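Local coordinates for protein hypothetical methylmalonyl-CoA decarboxylase alpha subunit (Sulfolobus tokodaii, PDB 1X0U) that is of unknown function but belongs to the carboxyl transferase family, within the ClpP/crotonase superfamily, and forms an assembly of six copies of one chain, at residues 53-58 and 80-85; 59-64 and 75-80; 202-207 and 214-219; 314-319 and 331-336; 367-372 and 411-416. All blocks are in the same frame, centred on the assembly; numbering follows the deposited sequence.

Contact 1 of 5, residues 53-58 and 80-85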
# COMPACT_ATOMS: atom_id res chain seq x y z
N GLY A 53 30.32 10.36 -29.36
CA GLY A 53 31.04 11.43 -28.71
C GLY A 53 30.77 11.49 -27.22
O GLY A 53 31.20 12.46 -26.59
N LYS A 54 30.08 10.50 -26.65
CA LYS A 54 29.80 10.54 -25.20
C LYS A 54 29.46 9.23 -24.47
O LYS A 54 28.47 8.57 -24.78
CB LYS A 54 28.67 11.54 -24.92
CG LYS A 54 28.79 12.92 -25.56
CD LYS A 54 29.76 13.84 -24.82
CE LYS A 54 29.96 15.14 -25.61
NZ LYS A 54 28.67 15.84 -25.88
N PHE A 55 30.29 8.87 -23.49
CA PHE A 55 30.05 7.71 -22.63
C PHE A 55 30.62 8.01 -21.24
O PHE A 55 31.78 8.39 -21.10
CB PHE A 55 30.69 6.44 -23.18
CG PHE A 55 30.32 5.19 -22.40
CD1 PHE A 55 31.24 4.55 -21.58
CD2 PHE A 55 29.03 4.67 -22.47
CE1 PHE A 55 30.90 3.42 -20.85
CE2 PHE A 55 28.67 3.54 -21.74
CZ PHE A 55 29.61 2.91 -20.93
N ASN A 56 29.79 7.86 -20.21
CA ASN A 56 30.22 8.13 -18.85
C ASN A 56 30.64 6.83 -18.19
O ASN A 56 29.80 6.02 -17.78
CB ASN A 56 29.09 8.79 -18.07
CG ASN A 56 28.45 9.93 -18.83
OD1 ASN A 56 27.30 9.83 -19.27
ND2 ASN A 56 29.20 11.01 -19.00
N GLU A 57 31.94 6.63 -18.08
CA GLU A 57 32.48 5.41 -17.53
C GLU A 57 32.66 5.43 -16.02
O GLU A 57 33.04 6.44 -15.44
CB GLU A 57 33.81 5.09 -18.23
CG GLU A 57 34.56 3.87 -17.72
CD GLU A 57 35.65 3.43 -18.68
OE1 GLU A 57 36.16 4.28 -19.43
OE2 GLU A 57 36.00 2.24 -18.69
N ILE A 58 32.35 4.31 -15.38
CA ILE A 58 32.49 4.18 -13.93
C ILE A 58 33.52 3.08 -13.70
O ILE A 58 33.64 2.15 -14.51
CB ILE A 58 31.17 3.76 -13.24
CG1 ILE A 58 30.69 2.42 -13.79
CG2 ILE A 58 30.11 4.83 -13.44
CD1 ILE A 58 29.34 1.97 -13.24
N GLY A 80 39.06 -5.81 -17.84
CA GLY A 80 38.40 -6.46 -18.95
C GLY A 80 36.99 -6.05 -19.38
O GLY A 80 36.42 -6.67 -20.28
N VAL A 81 36.42 -5.02 -18.78
CA VAL A 81 35.08 -4.60 -19.16
C VAL A 81 34.89 -3.09 -18.99
O VAL A 81 35.38 -2.49 -18.04
CB VAL A 81 34.02 -5.37 -18.32
CG1 VAL A 81 34.14 -5.00 -16.84
CG2 VAL A 81 32.60 -5.08 -18.83
N VAL A 82 34.22 -2.46 -19.95
CA VAL A 82 33.96 -1.03 -19.87
C VAL A 82 32.51 -0.92 -19.43
O VAL A 82 31.61 -1.54 -20.02
CB VAL A 82 34.13 -0.33 -21.24
CG1 VAL A 82 33.97 1.18 -21.07
CG2 VAL A 82 35.48 -0.65 -21.85
N THR A 83 32.28 -0.13 -18.38
CA THR A 83 30.94 0.05 -17.84
C THR A 83 30.63 1.52 -17.61
O THR A 83 31.50 2.32 -17.28
CB THR A 83 30.78 -0.70 -16.50
OG1 THR A 83 31.87 -0.37 -15.63
CG2 THR A 83 30.75 -2.21 -16.72
N GLY A 84 29.36 1.85 -17.80
CA GLY A 84 28.91 3.21 -17.62
C GLY A 84 27.58 3.42 -18.31
O GLY A 84 26.84 2.46 -18.58
N TRP A 85 27.27 4.67 -18.62
CA TRP A 85 26.01 4.98 -19.27
C TRP A 85 26.21 6.14 -20.23
O TRP A 85 27.21 6.84 -20.17
CB TRP A 85 24.97 5.39 -18.22
CG TRP A 85 25.13 6.82 -17.75
CD1 TRP A 85 24.56 7.92 -18.30
CD2 TRP A 85 25.96 7.29 -16.67
NE1 TRP A 85 24.98 9.06 -17.63
CE2 TRP A 85 25.84 8.70 -16.63
CE3 TRP A 85 26.80 6.66 -15.74
CZ2 TRP A 85 26.52 9.49 -15.69
CZ3 TRP A 85 27.48 7.44 -14.81
CH2 TRP A 85 27.33 8.85 -14.79
O HOH W 1 34.49 0.81 -16.98
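Strand 56-57 is an edge strand, within this chain, of the first mixed sheet; it runs antiparallel to strand 81-88, pairing Asn-56 with Trp-85 and Glu-57 with Gly-84. Asn-56 N donates to Trp-85 O (2.8 Å), almost straight down its carbonyl bond, and Trp-85 N returns a bond to Asn-56 O (3.0 Å). Past the non-hydrogen-bonded pair Glu-57/Gly-84, Ile-58 N reaches Thr-83 O at 2.9 Å. With CG of Phe-55 anti to the backbone N (chi1 -173°), the ring lies obliquely across the bare backbone of Gly-84, CZ 3.3 Å from Gly-84 N, while CE1 packs against Val-82 CG1 at 3.8 Å. Gly-84 CA makes a CA-H...O contact with Asn-56 O. Over the indole of Trp-85 stands Asn-56 CB, 3.5 Å from the centroid of the six-membered ring and nearly on its normal, a CH-pi contact. Ile-58 CG2 instead approaches the indole at its edge, 4.0 Å from Trp-85 CZ3. A water accepts a bond from Thr-83 N (2.8 Å) and lies beside Ile-58 O and Glu-57 OE2, which also forms a salt bridge with Arg-43. Helix 42-49 flanks Phe-55 and Val-82, and Ala-500 and Met-504 of the second subunit pack on Asn-56 and Trp-85. Such a short antiparallel strand added beside a beta hairpin extends the mixed sheet of this crotonase-like half of the chain.

Contact 2 of 5, residues 59-64 and 75-80; sequences MTFATT and RFYGDG
Arg-75 lies across Thr-63 and Thr-64, and its chain can be followed outward from CB. The next carbon, CG, rests 4.1 Å from Thr-63 CB; a bend at chi2 (66°) then carries CD to within 4.0 Å of Thr-64 CG2, and NE follows at 3.6 Å from the same methyl. At the tip the guanidinium lays one face on the backbone carbonyl of Thr-64, whose O sits over its centre; NH1 is 3.1 Å from Thr-64 O, at an angle too poor for a hydrogen bond. NH1 bonds Ala-66 O instead, and NE has a weak bond to Leu-71 O; the two together would limit rotation of the group. At the other end of the contact, Phe-61 and Tyr-77 form an edge-to-face pair, the edge of Phe-61 toward the face of Tyr-77, with centroids 4.8 Å apart and planes at 73°. Between these ends Gly-78, within the type II turn from Phe-76 to Asp-79, gives a weak bond from N to Ala-62 O (2.8 Å, 129°). One water links Thr-64 N (3.0 Å) with Phe-76 O and Asp-79 OD2; a second joins Asp-79 OD1 (2.8 Å) to Thr-64 OG1, itself hydrogen-bonded to Ala-66 N. The backbone O of Glu-481 of the second subunit is hydrogen-bonded to Thr-63 OG1. Packed rings, a guanidinium laid over a carbonyl and bridging waters largely hold the loops; the salt bridge of Asp-79 to Arg-139, with two waters giving to the carboxylate, would probably favour its ionised form.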
# COMPACT_ATOMS: atom_id res chain seq x y z
N MET A 59 34.27 3.18 -12.60
CA MET A 59 35.30 2.19 -12.25
C MET A 59 36.21 1.87 -13.42
O MET A 59 36.50 0.71 -13.69
CB MET A 59 34.63 0.91 -11.75
CG MET A 59 33.97 1.05 -10.39
SD MET A 59 32.68 -0.18 -10.11
CE MET A 59 33.62 -1.59 -9.46
N THR A 60 36.68 2.91 -14.09
CA THR A 60 37.57 2.74 -15.24
C THR A 60 38.96 2.21 -14.91
O THR A 60 39.55 1.48 -15.72
CB THR A 60 37.71 4.07 -16.02
OG1 THR A 60 39.07 4.27 -16.39
CG2 THR A 60 37.22 5.23 -15.18
N PHE A 61 39.49 2.55 -13.74
CA PHE A 61 40.82 2.06 -13.38
C PHE A 61 40.79 0.82 -12.50
O PHE A 61 41.83 0.21 -12.24
CB PHE A 61 41.61 3.16 -12.67
CG PHE A 61 42.06 4.28 -13.58
CD1 PHE A 61 41.64 5.58 -13.36
CD2 PHE A 61 42.94 4.02 -14.63
CE1 PHE A 61 42.08 6.63 -14.17
CE2 PHE A 61 43.39 5.07 -15.45
CZ PHE A 61 42.96 6.37 -15.21
N ALA A 62 39.60 0.42 -12.06
CA ALA A 62 39.46 -0.76 -11.20
C ALA A 62 40.19 -1.98 -11.76
O ALA A 62 39.99 -2.35 -12.91
CB ALA A 62 37.99 -1.09 -11.00
N THR A 63 41.03 -2.59 -10.94
CA THR A 63 41.81 -3.77 -11.36
C THR A 63 41.47 -5.03 -10.58
O THR A 63 40.68 -5.01 -9.63
CB THR A 63 43.33 -3.52 -11.20
OG1 THR A 63 43.58 -2.93 -9.92
CG2 THR A 63 43.86 -2.62 -12.29
N THR A 64 42.08 -6.14 -10.99
CA THR A 64 41.86 -7.41 -10.30
C THR A 64 42.65 -7.39 -9.00
O THR A 64 43.65 -6.69 -8.89
CB THR A 64 42.34 -8.60 -11.14
OG1 THR A 64 42.20 -9.79 -10.37
CG2 THR A 64 43.80 -8.42 -11.54
N ARG A 75 47.88 -6.66 -14.19
CA ARG A 75 46.87 -5.72 -13.73
C ARG A 75 46.44 -4.73 -14.81
O ARG A 75 46.98 -3.62 -14.91
CB ARG A 75 47.35 -4.97 -12.49
CG ARG A 75 46.89 -5.60 -11.17
CD ARG A 75 47.51 -6.96 -10.96
NE ARG A 75 46.88 -7.73 -9.89
CZ ARG A 75 46.79 -7.34 -8.62
NH1 ARG A 75 46.19 -8.13 -7.73
NH2 ARG A 75 47.28 -6.17 -8.23
N PHE A 76 45.47 -5.13 -15.62
CA PHE A 76 44.95 -4.27 -16.68
C PHE A 76 43.87 -3.37 -16.10
O PHE A 76 42.94 -3.85 -15.46
CB PHE A 76 44.32 -5.12 -17.78
CG PHE A 76 45.31 -5.88 -18.61
CD1 PHE A 76 46.02 -5.25 -19.63
CD2 PHE A 76 45.52 -7.24 -18.39
CE1 PHE A 76 46.90 -5.97 -20.43
CE2 PHE A 76 46.41 -7.97 -19.19
CZ PHE A 76 47.10 -7.33 -20.21
N TYR A 77 43.99 -2.06 -16.30
CA TYR A 77 42.98 -1.14 -15.79
C TYR A 77 41.60 -1.50 -16.36
O TYR A 77 41.46 -1.69 -17.57
CB TYR A 77 43.31 0.30 -16.20
CG TYR A 77 44.46 0.92 -15.45
CD1 TYR A 77 44.46 0.98 -14.05
CD2 TYR A 77 45.53 1.50 -16.14
CE1 TYR A 77 45.50 1.61 -13.36
CE2 TYR A 77 46.56 2.12 -15.46
CZ TYR A 77 46.55 2.18 -14.07
OH TYR A 77 47.58 2.80 -13.42
N GLY A 78 40.60 -1.58 -15.50
CA GLY A 78 39.26 -1.91 -15.95
C GLY A 78 38.93 -3.39 -15.86
O GLY A 78 37.77 -3.78 -15.97
N ASP A 79 39.96 -4.21 -15.66
CA ASP A 79 39.83 -5.66 -15.52
C ASP A 79 39.09 -6.39 -16.64
O ASP A 79 38.53 -7.46 -16.41
CB ASP A 79 39.17 -5.99 -14.18
CG ASP A 79 39.41 -7.43 -13.73
OD1 ASP A 79 38.55 -7.98 -13.04
OD2 ASP A 79 40.46 -8.01 -14.06
N GLY A 80 39.06 -5.81 -17.84
CA GLY A 80 38.40 -6.46 -18.95
C GLY A 80 36.99 -6.05 -19.38
O GLY A 80 36.42 -6.67 -20.28
O HOH W 2 42.95 -6.31 -13.82
O HOH W 3 39.17 -9.64 -10.89

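Contact 3 of 5, residues 202-207 and 214-219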
# COMPACT_ATOMS: atom_id res chain seq x y z
N GLY A 202 32.18 -26.71 -24.00
CA GLY A 202 32.94 -26.67 -25.24
C GLY A 202 33.05 -28.01 -25.95
O GLY A 202 32.72 -29.05 -25.38
N PRO A 203 33.52 -28.00 -27.22
CA PRO A 203 33.69 -29.20 -28.05
C PRO A 203 34.72 -30.18 -27.48
O PRO A 203 34.56 -31.40 -27.55
CB PRO A 203 34.15 -28.63 -29.40
CG PRO A 203 33.52 -27.27 -29.42
CD PRO A 203 33.78 -26.78 -28.01
N GLU A 204 35.79 -29.62 -26.91
CA GLU A 204 36.86 -30.42 -26.33
C GLU A 204 36.35 -31.43 -25.31
O GLU A 204 36.78 -32.59 -25.31
CB GLU A 204 37.91 -29.50 -25.68
CG GLU A 204 37.35 -28.36 -24.84
CD GLU A 204 37.03 -27.11 -25.65
OE1 GLU A 204 36.24 -27.20 -26.61
OE2 GLU A 204 37.57 -26.03 -25.33
N ILE A 205 35.42 -31.01 -24.45
CA ILE A 205 34.86 -31.89 -23.43
C ILE A 205 33.86 -32.87 -24.04
O ILE A 205 33.85 -34.05 -23.69
CB ILE A 205 34.14 -31.09 -22.31
CG1 ILE A 205 35.08 -30.02 -21.74
CG2 ILE A 205 33.71 -32.03 -21.20
CD1 ILE A 205 35.22 -28.80 -22.62
N THR A 206 33.02 -32.38 -24.95
CA THR A 206 32.03 -33.25 -25.59
C THR A 206 32.77 -34.42 -26.25
O THR A 206 32.20 -35.49 -26.47
CB THR A 206 31.21 -32.49 -26.68
OG1 THR A 206 32.00 -32.33 -27.86
CG2 THR A 206 30.79 -31.11 -26.17
N LYS A 207 34.05 -34.21 -26.56
CA LYS A 207 34.87 -35.25 -27.18
C LYS A 207 35.19 -36.35 -26.17
O LYS A 207 34.76 -37.49 -26.32
CB LYS A 207 36.17 -34.64 -27.73
CG LYS A 207 37.34 -35.64 -27.84
CD LYS A 207 37.00 -36.84 -28.72
CE LYS A 207 37.59 -38.12 -28.13
NZ LYS A 207 39.06 -38.00 -27.87
N VAL A 214 33.01 -31.93 -32.93
CA VAL A 214 32.32 -30.87 -33.65
C VAL A 214 33.03 -29.52 -33.56
O VAL A 214 33.73 -29.22 -32.59
CB VAL A 214 30.86 -30.75 -33.15
CG1 VAL A 214 30.83 -30.78 -31.64
CG2 VAL A 214 30.21 -29.47 -33.67
N SER A 215 32.86 -28.72 -34.61
CA SER A 215 33.44 -27.39 -34.72
C SER A 215 32.69 -26.43 -33.79
O SER A 215 31.59 -26.74 -33.32
CB SER A 215 33.32 -26.90 -36.16
OG SER A 215 33.74 -25.55 -36.29
N PHE A 216 33.28 -25.27 -33.53
CA PHE A 216 32.64 -24.28 -32.66
C PHE A 216 31.33 -23.78 -33.27
O PHE A 216 30.32 -23.67 -32.57
CB PHE A 216 33.57 -23.09 -32.40
CG PHE A 216 34.82 -23.44 -31.63
CD1 PHE A 216 34.79 -24.40 -30.63
CD2 PHE A 216 36.01 -22.77 -31.89
CE1 PHE A 216 35.93 -24.70 -29.90
CE2 PHE A 216 37.16 -23.06 -31.16
CZ PHE A 216 37.12 -24.02 -30.16
N GLN A 217 31.35 -23.49 -34.57
CA GLN A 217 30.17 -23.00 -35.28
C GLN A 217 29.04 -24.03 -35.34
O GLN A 217 27.87 -23.68 -35.27
CB GLN A 217 30.54 -22.58 -36.70
CG GLN A 217 31.37 -21.31 -36.76
CD GLN A 217 30.66 -20.15 -36.08
OE1 GLN A 217 29.64 -19.67 -36.55
NE2 GLN A 217 31.21 -19.71 -34.95
N ASP A 218 29.40 -25.31 -35.47
CA ASP A 218 28.40 -26.36 -35.54
C ASP A 218 27.82 -26.69 -34.17
O ASP A 218 26.74 -27.28 -34.08
CB ASP A 218 28.99 -27.63 -36.16
CG ASP A 218 29.30 -27.46 -37.64
OD1 ASP A 218 28.84 -26.47 -38.23
OD2 ASP A 218 30.00 -28.33 -38.20
N LEU A 219 28.54 -26.31 -33.11
CA LEU A 219 28.06 -26.56 -31.76
C LEU A 219 27.20 -25.42 -31.24
O LEU A 219 26.16 -25.65 -30.62
CB LEU A 219 29.24 -26.80 -30.81
CG LEU A 219 28.84 -27.19 -29.37
CD1 LEU A 219 28.06 -28.50 -29.40
CD2 LEU A 219 30.10 -27.33 -28.49
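Gly-202, the N-cap of helix 203-208, meets Leu-219 through its carbonyl carbon, 4.0 Å from Leu-219 CD2. Next comes Pro-203, whose ring is the wedge of the contact. Its CB touches Val-214 O at 3.3 Å. Its CG lies 3.4 Å from Phe-216 CD1 and 3.5 Å from Leu-219 CD2, filling the angle between the two side chains. Its CD reaches Phe-216 CE1 at 3.5 Å, in the plane of the phenyl ring, which therefore presents its edge and not its face to the proline. The leucine methyl is brought there by a CG anti to the backbone N (chi1 -175°). Glu-204 has CG between the backbone N and the carbonyl carbon and then bends at chi2, so that OE1 comes to 4.1 Å from Phe-216 CE1, again at the ring edge, with carboxylate and ring planes 42° apart. Thr-206, less well ordered, turns its OG1 back to Pro-203 O (2.7 Å), one turn earlier in its own helix, and passes Val-214 CG1 at 4.2 Å. No hydrogen bond crosses; mainly apolar packing about one proline ring joins the start of helix 203-208 to one side of helix 216-220 and to Val-214 ahead of it. Strand 197-199 lies beside helix 216-220: Tyr-197 stacks on Phe-216 and Phe-199 packs on Leu-219, while Pro-374 and Thr-376 of the third subunit close on Thr-206, Val-214 and Leu-219.

Contact 4 of 5, residues 314-319 and 331-336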
# COMPACT_ATOMS: atom_id res chain seq x y z
N ASN A 314 6.84 -20.94 -37.74
CA ASN A 314 5.57 -21.56 -37.41
C ASN A 314 4.60 -20.41 -37.04
O ASN A 314 3.42 -20.44 -37.39
CB ASN A 314 5.90 -22.52 -36.24
CG ASN A 314 4.71 -23.23 -35.68
OD1 ASN A 314 3.70 -22.61 -35.34
ND2 ASN A 314 4.82 -24.53 -35.54
N ILE A 315 5.09 -19.41 -36.30
CA ILE A 315 4.29 -18.25 -35.93
C ILE A 315 5.17 -17.01 -36.03
O ILE A 315 6.39 -17.11 -35.95
CB ILE A 315 3.68 -18.32 -34.48
CG1 ILE A 315 4.70 -17.85 -33.44
CG2 ILE A 315 3.24 -19.73 -34.18
CD1 ILE A 315 5.83 -18.80 -33.21
N ILE A 316 4.55 -15.86 -36.20
CA ILE A 316 5.29 -14.61 -36.32
C ILE A 316 5.02 -13.67 -35.17
O ILE A 316 3.87 -13.50 -34.73
CB ILE A 316 4.92 -13.88 -37.61
CG1 ILE A 316 5.13 -14.80 -38.82
CG2 ILE A 316 5.75 -12.61 -37.73
CD1 ILE A 316 4.22 -14.45 -40.01
N VAL A 317 6.08 -13.05 -34.66
CA VAL A 317 5.96 -12.10 -33.57
C VAL A 317 6.94 -10.97 -33.79
O VAL A 317 8.05 -11.19 -34.28
CB VAL A 317 6.25 -12.75 -32.17
CG1 VAL A 317 5.22 -13.85 -31.88
CG2 VAL A 317 7.69 -13.30 -32.12
N GLY A 318 6.53 -9.76 -33.44
CA GLY A 318 7.41 -8.63 -33.62
C GLY A 318 6.77 -7.34 -33.20
O GLY A 318 5.62 -7.31 -32.74
N PHE A 319 7.53 -6.26 -33.36
CA PHE A 319 7.09 -4.92 -33.00
C PHE A 319 6.77 -4.09 -34.23
O PHE A 319 7.29 -4.33 -35.32
CB PHE A 319 8.18 -4.20 -32.19
CG PHE A 319 8.54 -4.89 -30.90
CD1 PHE A 319 9.82 -5.42 -30.72
CD2 PHE A 319 7.63 -4.98 -29.85
CE1 PHE A 319 10.17 -6.05 -29.51
CE2 PHE A 319 7.97 -5.60 -28.65
CZ PHE A 319 9.25 -6.14 -28.48
N ALA A 331 1.15 -13.57 -34.87
CA ALA A 331 0.35 -14.00 -36.01
C ALA A 331 0.80 -15.34 -36.57
O ALA A 331 1.98 -15.53 -36.83
CB ALA A 331 0.42 -12.92 -37.09
N ASN A 332 -0.15 -16.26 -36.74
CA ASN A 332 0.16 -17.58 -37.27
C ASN A 332 0.64 -17.47 -38.71
O ASN A 332 0.14 -16.64 -39.48
CB ASN A 332 -1.06 -18.48 -37.19
CG ASN A 332 -1.63 -18.54 -35.78
OD1 ASN A 332 -0.99 -19.04 -34.86
ND2 ASN A 332 -2.84 -18.02 -35.62
N ASN A 333 1.62 -18.28 -39.07
CA ASN A 333 2.19 -18.25 -40.41
C ASN A 333 1.76 -19.49 -41.17
O ASN A 333 2.19 -20.60 -40.86
CB ASN A 333 3.73 -18.19 -40.33
CG ASN A 333 4.38 -18.02 -41.69
OD1 ASN A 333 5.61 -18.02 -41.81
ND2 ASN A 333 3.57 -17.88 -42.73
N PRO A 334 0.89 -19.31 -42.18
CA PRO A 334 0.38 -20.40 -43.01
C PRO A 334 1.48 -21.11 -43.80
O PRO A 334 1.40 -22.31 -44.07
CB PRO A 334 -0.61 -19.69 -43.95
CG PRO A 334 -1.00 -18.45 -43.20
CD PRO A 334 0.31 -18.02 -42.58
N GLU A 335 2.51 -20.36 -44.16
CA GLU A 335 3.63 -20.87 -44.93
C GLU A 335 4.53 -21.90 -44.23
O GLU A 335 5.34 -22.54 -44.88
CB GLU A 335 4.46 -19.70 -45.43
CG GLU A 335 3.71 -18.83 -46.41
CD GLU A 335 4.44 -17.54 -46.74
OE1 GLU A 335 4.06 -16.90 -47.74
OE2 GLU A 335 5.38 -17.17 -45.99
N GLU A 336 4.38 -22.06 -42.92
CA GLU A 336 5.20 -23.04 -42.19
C GLU A 336 4.28 -23.87 -41.30
O GLU A 336 3.56 -23.32 -40.48
CB GLU A 336 6.27 -22.32 -41.34
CG GLU A 336 7.22 -23.23 -40.58
CD GLU A 336 8.03 -24.16 -41.48
OE1 GLU A 336 8.28 -23.79 -42.65
OE2 GLU A 336 8.43 -25.25 -41.01
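Ile-316 holds CG1 anti to its carbonyl carbon (chi1 -56°) and extends beyond it (chi2 153°), which carries CD1 over to Asn-333, 3.8 Å from its CB. Glu-336, by contrast, has CG anti to its backbone N and lays that carbon 3.7 Å from Asn-314 N before the chain bends off. Alongside these side-chain contacts the hairpin strands 315-322 and 325-332 are joined by backbone bonds. Ile-316 N donates to Ala-331 O at 2.7 Å, and Ala-331 N gives one of the same length, 2.7 Å, to Ile-316 O. The partners form an antiparallel hydrogen-bonded pair, whereas Ile-315 and Asn-332 are a non-hydrogen-bonded pair with CA atoms 4.4 Å apart. A last bond runs from Asn-333 N to Asn-314 O; at 3.3 Å it is longer, and its donor stands 38° above the carbonyl plane. There the second strand leaves the sheet in a type I turn from Asn-333 to Glu-336, closed by a weak bond from Glu-336 N to Asn-333 O. The side chains of Ile-316 and Ala-331 share a sheet face packed by helix 291-298, through Arg-292 and Met-291; Ile-315 and Asn-332 are on the other, where Ile-315 meets Ala-345 of helix 343-358. Two short, reciprocal bonds give way to one longer bond, further out of the carbonyl plane, so the sheet chemistry weakens toward the end of the pairing, where the alkyl parts of Ile-316, Asn-333 and Glu-336 take up the contact.

Contact 5 of 5, residues 367-372 and 411-416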
# COMPACT_ATOMS: atom_id res chain seq x y z
N VAL A 367 -5.12 -14.27 -36.38
CA VAL A 367 -5.28 -15.72 -36.37
C VAL A 367 -5.60 -16.47 -37.65
O VAL A 367 -6.42 -16.04 -38.46
CB VAL A 367 -6.36 -16.11 -35.32
CG1 VAL A 367 -6.43 -17.63 -35.17
CG2 VAL A 367 -6.05 -15.43 -33.99
N ASP A 368 -4.95 -17.63 -37.77
CA ASP A 368 -5.14 -18.56 -38.88
C ASP A 368 -4.34 -19.80 -38.55
O ASP A 368 -3.28 -20.05 -39.11
CB ASP A 368 -4.68 -17.97 -40.22
CG ASP A 368 -5.07 -18.85 -41.40
OD1 ASP A 368 -5.87 -19.80 -41.19
OD2 ASP A 368 -4.60 -18.58 -42.53
N THR A 369 -4.85 -20.57 -37.60
CA THR A 369 -4.18 -21.78 -37.16
C THR A 369 -5.20 -22.91 -37.02
O THR A 369 -6.27 -22.72 -36.43
CB THR A 369 -3.46 -21.53 -35.81
OG1 THR A 369 -2.90 -22.76 -35.33
CG2 THR A 369 -4.42 -20.95 -34.76
N PRO A 370 -4.89 -24.08 -37.58
CA PRO A 370 -5.73 -25.27 -37.55
C PRO A 370 -5.53 -26.14 -36.31
O PRO A 370 -6.27 -27.11 -36.11
CB PRO A 370 -5.31 -26.00 -38.81
CG PRO A 370 -3.83 -25.79 -38.78
CD PRO A 370 -3.70 -24.32 -38.43
N GLY A 371 -4.53 -25.81 -35.50
CA GLY A 371 -4.27 -26.61 -34.31
C GLY A 371 -2.78 -26.78 -34.08
O GLY A 371 -2.01 -25.90 -34.42
N TYR A 372 -2.37 -27.91 -33.51
CA TYR A 372 -0.96 -28.16 -33.21
C TYR A 372 -0.35 -29.22 -34.11
O TYR A 372 -1.06 -30.01 -34.71
CB TYR A 372 -0.81 -28.58 -31.74
CG TYR A 372 -1.28 -27.52 -30.76
CD1 TYR A 372 -2.64 -27.23 -30.63
CD2 TYR A 372 -0.36 -26.74 -30.05
CE1 TYR A 372 -3.07 -26.17 -29.82
CE2 TYR A 372 -0.77 -25.69 -29.25
CZ TYR A 372 -2.13 -25.40 -29.15
OH TYR A 372 -2.53 -24.31 -28.43
N GLY A 411 -9.80 -25.47 -32.42
CA GLY A 411 -9.49 -26.06 -31.13
C GLY A 411 -8.70 -25.28 -30.11
O GLY A 411 -8.97 -24.11 -29.87
N GLY A 412 -7.74 -25.95 -29.48
CA GLY A 412 -6.92 -25.31 -28.47
C GLY A 412 -6.14 -24.13 -29.01
O GLY A 412 -5.97 -23.13 -28.32
N ALA A 413 -5.68 -24.24 -30.25
CA ALA A 413 -4.90 -23.18 -30.87
C ALA A 413 -5.76 -21.93 -31.01
O ALA A 413 -5.24 -20.81 -31.02
CB ALA A 413 -4.38 -23.64 -32.23
N HIS A 414 -7.07 -22.11 -31.09
CA HIS A 414 -7.99 -20.99 -31.19
C HIS A 414 -7.92 -20.24 -29.87
O HIS A 414 -7.79 -19.01 -29.82
CB HIS A 414 -9.43 -21.50 -31.41
CG HIS A 414 -10.48 -20.46 -31.20
ND1 HIS A 414 -11.41 -20.53 -30.18
CD2 HIS A 414 -10.77 -19.32 -31.88
CE1 HIS A 414 -12.24 -19.50 -30.25
NE2 HIS A 414 -11.87 -18.75 -31.28
N ILE A 415 -8.00 -21.01 -28.79
CA ILE A 415 -7.95 -20.48 -27.43
C ILE A 415 -6.59 -19.86 -27.16
O ILE A 415 -6.50 -18.80 -26.56
CB ILE A 415 -8.19 -21.62 -26.40
CG1 ILE A 415 -9.49 -22.34 -26.74
CG2 ILE A 415 -8.25 -21.05 -24.97
CD1 ILE A 415 -9.70 -23.61 -25.97
N ALA A 416 -5.54 -20.53 -27.63
CA ALA A 416 -4.17 -20.05 -27.40
C ALA A 416 -3.82 -18.76 -28.13
O ALA A 416 -2.78 -18.16 -27.87
CB ALA A 416 -3.17 -21.16 -27.77
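Gly-371, in the loop that leaves strand 363-369, brings its CA to 4.9 Å from the CA of Ala-413 in helix 411-416, the closest CA pair of the two segments. The methyl of Ala-413 fills the gap, CB lying 3.6 Å from Gly-371 CA and 3.5 Å from Thr-369 OG1. That hydroxyl is hydrogen-bonded to Gly-339 O and receives a weak bond from Gly-371 N. Tyr-372, its CG beside the backbone N (chi1 -61°), presents its ring edge to the helix backbone: CE1 is 3.3 Å from Ala-413 N and 3.7 Å from Ala-413 CB. Its hydroxyl goes on along the helix, where OH meets the methyl of Ala-416 at 3.3 Å from CB. Gly-412 C lies at the ring edge, in its plane. No hydrogen bond links the segments; the fit is one of small residues, Gly-371, Gly-412, Ala-413 and Ala-416, against the tyrosine edge and Thr-369. Strand 363-369 lies between strands 325-332 and 401-406 of the second mixed sheet, with short strand 408-410 leading directly into the helix. Leu-391 of helix 383-396 backs Ala-416, and Val-200 of the third subunit packs on Tyr-372.

Contacts 1 and 2 form one region: contact 2 is nested in the loop that contact 1 closes, they share Gly-80, their centres are 12 Å apart, and both meet the second subunit. Contacts 4 and 5 make a second region, 13 Å between centres, in which Asn-332 packs on residues 367-369 and Pro-334 CG lies 3.7 Å from Asp-368 OD2, across neighbouring strands of one sheet. Contacts 1 and 4, 38 Å apart between centres and on opposite sides of the chain's centre, fall in two sheets of similar strand order, but contact 1 joins the first and second strands of its sheet and contact 4 the second and third. Contact 3 stands apart, 39 Å from contact 5 between centres, yet both touch the third subunit.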